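PDB 5UI9: oxidoreductase protein from Agrobacterium radiobacter, which binds NAD+ and a small dihydroxy acid and probably catalyses an NAD-dependent oxidation or reduction, as expected of the GFO/IDH/MocA family. Local coordinates for residues Ser154-Phe159 against Ile227-Tyr232. Numbering follows the deposited sequence.
Sequences SFRSGF and IVDVSY. With 8A1 ((2S)-2,3-dihydroxy-2-methylpropanoic acid), chain D.
Phe155 and Val230 form the middle bridge between parallel strands 148-156 and 225-231, neighbours in the mixed sheet of the GFO/IDH/MocA C-terminal domain. Backbone bonds run from Phe155 N to Asp229 O (3.0 Å), from Ser231 N to Phe155 O and from Ser157 N to Ser231 O, the last carrying the pairing one residue past strand 148-156. On the sheet face bearing Ser154, Asp229 and Arg156, two donors grip one carboxylate oxygen: Ser154 OG meets Asp229 OD2 at 2.6 Å on the syn side but 33° out of the carboxylate plane, and Arg156 NH1 forms a salt bridge to the anti lone pair of Asp229 OD2 (2.9 Å). The bend at chi3 (77°) lays one guanidinium face on Ser231 CB, which sits toward the rim, 3.5 Å from Arg156 NH2. The guanidinium and carboxylate planes are nearly coplanar. Arg152 takes Asp229 OD1, while Asp249 of the second subunit binds Arg156 NE, tying this charge network to the dimer contact. On the face bearing Phe155 and Val230, both side chains pack on Leu179 of helix 175-191. The Phe155 ring turns its edge to the face of Tyr232 in an offset edge-to-face pair, planes 73° apart. Tyr232 lines the pocket of the bound dihydroxy acid, its OH donating to 8A1 O1 at 2.6 Å.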
ATOM      1  N   SER A 154      -4.488   6.486   0.789  1.00 28.14           N
ATOM      2  CA  SER A 154      -3.906   6.362   2.128  1.00 29.29           C
ATOM      3  C   SER A 154      -4.275   7.556   3.009  1.00 28.39           C
ATOM      4  O   SER A 154      -4.108   8.700   2.607  1.00 29.79           O
ATOM      5  CB  SER A 154      -2.382   6.256   2.009  1.00 29.04           C
ATOM      6  OG  SER A 154      -1.779   6.011   3.266  1.00 29.05           O
ATOM      7  N   PHE A 155      -4.797   7.274   4.200  1.00 28.55           N
ATOM      8  CA  PHE A 155      -5.094   8.298   5.201  1.00 28.60           C
ATOM      9  C   PHE A 155      -4.513   7.773   6.501  1.00 29.12           C
ATOM     10  O   PHE A 155      -5.126   6.927   7.162  1.00 27.25           O
ATOM     11  CB  PHE A 155      -6.611   8.515   5.299  1.00 28.83           C
ATOM     12  CG  PHE A 155      -7.027   9.657   6.207  1.00 28.98           C
ATOM     13  CD1 PHE A 155      -7.034   9.515   7.592  1.00 28.84           C
ATOM     14  CD2 PHE A 155      -7.484  10.859   5.667  1.00 29.22           C
ATOM     15  CE1 PHE A 155      -7.433  10.557   8.417  1.00 29.35           C
ATOM     16  CE2 PHE A 155      -7.888  11.899   6.488  1.00 29.17           C
ATOM     17  CZ  PHE A 155      -7.862  11.747   7.865  1.00 29.24           C
ATOM     18  N   ARG A 156      -3.310   8.237   6.833  1.00 28.67           N
ATOM     19  CA  ARG A 156      -2.594   7.790   8.031  1.00 29.28           C
ATOM     20  C   ARG A 156      -2.300   9.024   8.867  1.00 28.90           C
ATOM     21  O   ARG A 156      -1.629   9.943   8.402  1.00 30.54           O
ATOM     22  CB  ARG A 156      -1.298   7.060   7.669  1.00 29.47           C
ATOM     23  CG  ARG A 156      -1.468   5.959   6.628  1.00 29.18           C
ATOM     24  CD  ARG A 156      -0.241   5.051   6.566  1.00 29.28           C
ATOM     25  NE  ARG A 156      -0.232   4.108   7.693  1.00 29.64           N
ATOM     26  CZ  ARG A 156      -0.996   3.020   7.793  1.00 29.69           C
ATOM     27  NH1 ARG A 156      -1.869   2.693   6.837  1.00 30.29           N
ATOM     28  NH2 ARG A 156      -0.904   2.252   8.878  1.00 30.26           N
ATOM     29  N   SER A 157      -2.822   9.028  10.088  1.00 28.34           N
ATOM     30  CA  SER A 157      -2.880  10.214  10.934  1.00 29.20           C
ATOM     31  C   SER A 157      -2.674   9.847  12.395  1.00 29.71           C
ATOM     32  O   SER A 157      -2.919   8.708  12.793  1.00 28.94           O
ATOM     33  CB  SER A 157      -4.250  10.879  10.782  1.00 28.35           C
ATOM     34  OG  SER A 157      -4.350  12.028  11.596  1.00 27.93           O
ATOM     35  N   GLY A 158      -2.197  10.818  13.167  1.00 29.39           N
ATOM     36  CA  GLY A 158      -2.172  10.745  14.628  1.00 31.71           C
ATOM     37  C   GLY A 158      -2.993  11.858  15.267  1.00 32.55           C
ATOM     38  O   GLY A 158      -2.785  12.180  16.432  1.00 32.58           O
ATOM     39  N   PHE A 159      -3.943  12.420  14.511  1.00 33.81           N
ATOM     40  CA  PHE A 159      -4.733  13.575  14.953  1.00 34.43           C
ATOM     41  C   PHE A 159      -5.745  13.144  16.012  1.00 34.94           C
ATOM     42  O   PHE A 159      -6.356  12.078  15.899  1.00 33.96           O
ATOM     43  CB  PHE A 159      -5.465  14.201  13.754  1.00 36.62           C
ATOM     44  CG  PHE A 159      -6.256  15.441  14.088  1.00 36.75           C
ATOM     45  CD1 PHE A 159      -5.610  16.642  14.361  1.00 37.19           C
ATOM     46  CD2 PHE A 159      -7.651  15.408  14.115  1.00 36.73           C
ATOM     47  CE1 PHE A 159      -6.338  17.789  14.665  1.00 38.87           C
ATOM     48  CE2 PHE A 159      -8.382  16.547  14.419  1.00 37.12           C
ATOM     49  CZ  PHE A 159      -7.726  17.739  14.690  1.00 37.83           C
ATOM     50  N   ILE A 227      -5.021  -0.456  -3.087  1.00 32.62           N
ATOM     51  CA  ILE A 227      -4.866  -0.545  -1.646  1.00 32.46           C
ATOM     52  C   ILE A 227      -5.525   0.676  -1.007  1.00 30.32           C
ATOM     53  O   ILE A 227      -5.257   1.812  -1.404  1.00 29.18           O
ATOM     54  CB  ILE A 227      -3.374  -0.560  -1.245  1.00 34.68           C
ATOM     55  CG1 ILE A 227      -2.669  -1.805  -1.808  1.00 38.92           C
ATOM     56  CG2 ILE A 227      -3.194  -0.478   0.268  1.00 34.90           C
ATOM     57  CD1 ILE A 227      -3.195  -3.128  -1.284  1.00 41.12           C
ATOM     58  N   VAL A 228      -6.389   0.430  -0.028  1.00 29.60           N
ATOM     59  CA  VAL A 228      -6.898   1.468   0.857  1.00 29.69           C
ATOM     60  C   VAL A 228      -6.323   1.178   2.233  1.00 29.07           C
ATOM     61  O   VAL A 228      -6.638   0.147   2.843  1.00 30.59           O
ATOM     62  CB  VAL A 228      -8.431   1.484   0.906  1.00 30.20           C
ATOM     63  CG1 VAL A 228      -8.932   2.443   1.981  1.00 30.74           C
ATOM     64  CG2 VAL A 228      -8.974   1.877  -0.455  1.00 32.17           C
ATOM     65  N   ASP A 229      -5.470   2.072   2.714  1.00 28.29           N
ATOM     66  CA  ASP A 229      -4.855   1.900   4.025  1.00 29.04           C
ATOM     67  C   ASP A 229      -5.139   3.122   4.889  1.00 28.74           C
ATOM     68  O   ASP A 229      -4.859   4.251   4.498  1.00 28.98           O
ATOM     69  CB  ASP A 229      -3.356   1.582   3.902  1.00 29.26           C
ATOM     70  CG  ASP A 229      -2.545   2.708   3.296  1.00 30.26           C
ATOM     71  OD1 ASP A 229      -2.442   2.786   2.060  1.00 30.08           O
ATOM     72  OD2 ASP A 229      -1.954   3.494   4.066  1.00 32.62           O
ATOM     73  N   VAL A 230      -5.750   2.876   6.046  1.00 28.21           N
ATOM     74  CA  VAL A 230      -6.151   3.925   6.961  1.00 27.04           C
ATOM     75  C   VAL A 230      -5.641   3.628   8.368  1.00 26.11           C
ATOM     76  O   VAL A 230      -5.529   2.463   8.771  1.00 26.06           O
ATOM     77  CB  VAL A 230      -7.688   4.161   6.953  1.00 27.03           C
ATOM     78  CG1 VAL A 230      -8.137   4.601   5.568  1.00 27.07           C
ATOM     79  CG2 VAL A 230      -8.467   2.931   7.404  1.00 27.04           C
ATOM     80  N   SER A 231      -5.322   4.697   9.096  1.00 25.25           N
ATOM     81  CA  SER A 231      -4.802   4.598  10.452  1.00 26.05           C
ATOM     82  C   SER A 231      -5.017   5.905  11.198  1.00 26.32           C
ATOM     83  O   SER A 231      -4.775   6.978  10.634  1.00 27.05           O
ATOM     84  CB  SER A 231      -3.300   4.284  10.419  1.00 25.93           C
ATOM     85  OG  SER A 231      -2.715   4.347  11.719  1.00 26.25           O
ATOM     86  N   TYR A 232      -5.481   5.807  12.445  1.00 26.64           N
ATOM     87  CA  TYR A 232      -5.462   6.925  13.402  1.00 27.38           C
ATOM     88  C   TYR A 232      -4.415   6.715  14.525  1.00 27.90           C
ATOM     89  O   TYR A 232      -4.471   7.380  15.569  1.00 27.86           O
ATOM     90  CB  TYR A 232      -6.862   7.172  13.981  1.00 28.26           C
ATOM     91  CG  TYR A 232      -7.667   8.219  13.230  1.00 29.11           C
ATOM     92  CD1 TYR A 232      -7.180   9.524  13.072  1.00 29.91           C
ATOM     93  CD2 TYR A 232      -8.917   7.920  12.690  1.00 29.29           C
ATOM     94  CE1 TYR A 232      -7.915  10.491  12.402  1.00 29.69           C
ATOM     95  CE2 TYR A 232      -9.652   8.884  12.012  1.00 29.44           C
ATOM     96  CZ  TYR A 232      -9.148  10.163  11.874  1.00 29.44           C
ATOM     97  OH  TYR A 232      -9.867  11.120  11.207  1.00 29.91           O
TER
HETATM   98  OXT 8A1 D 402     -14.322  13.718   8.449  1.00 31.39           O
HETATM   99  C   8A1 D 402     -14.817  12.740   9.060  1.00 33.73           C
HETATM  100  O   8A1 D 402     -15.821  12.125   8.636  1.00 33.42           O
HETATM  101  CA  8A1 D 402     -14.179  12.274  10.343  1.00 33.73           C
HETATM  102  CB  8A1 D 402     -13.214  11.151   9.964  1.00 33.14           C
HETATM  103  O1  8A1 D 402     -12.402  10.752  11.073  1.00 31.24           O
HETATM  104  O2  8A1 D 402     -15.190  11.783  11.240  1.00 33.85           O
HETATM  105  C3  8A1 D 402     -13.468  13.439  11.032  1.00 33.10           C
HETATM  106  O   HOH W   1      -3.374   0.522   7.561  1.00 31.37           O
HETATM  107  O   HOH W   2      -5.426   9.669  16.704  1.00 35.55           O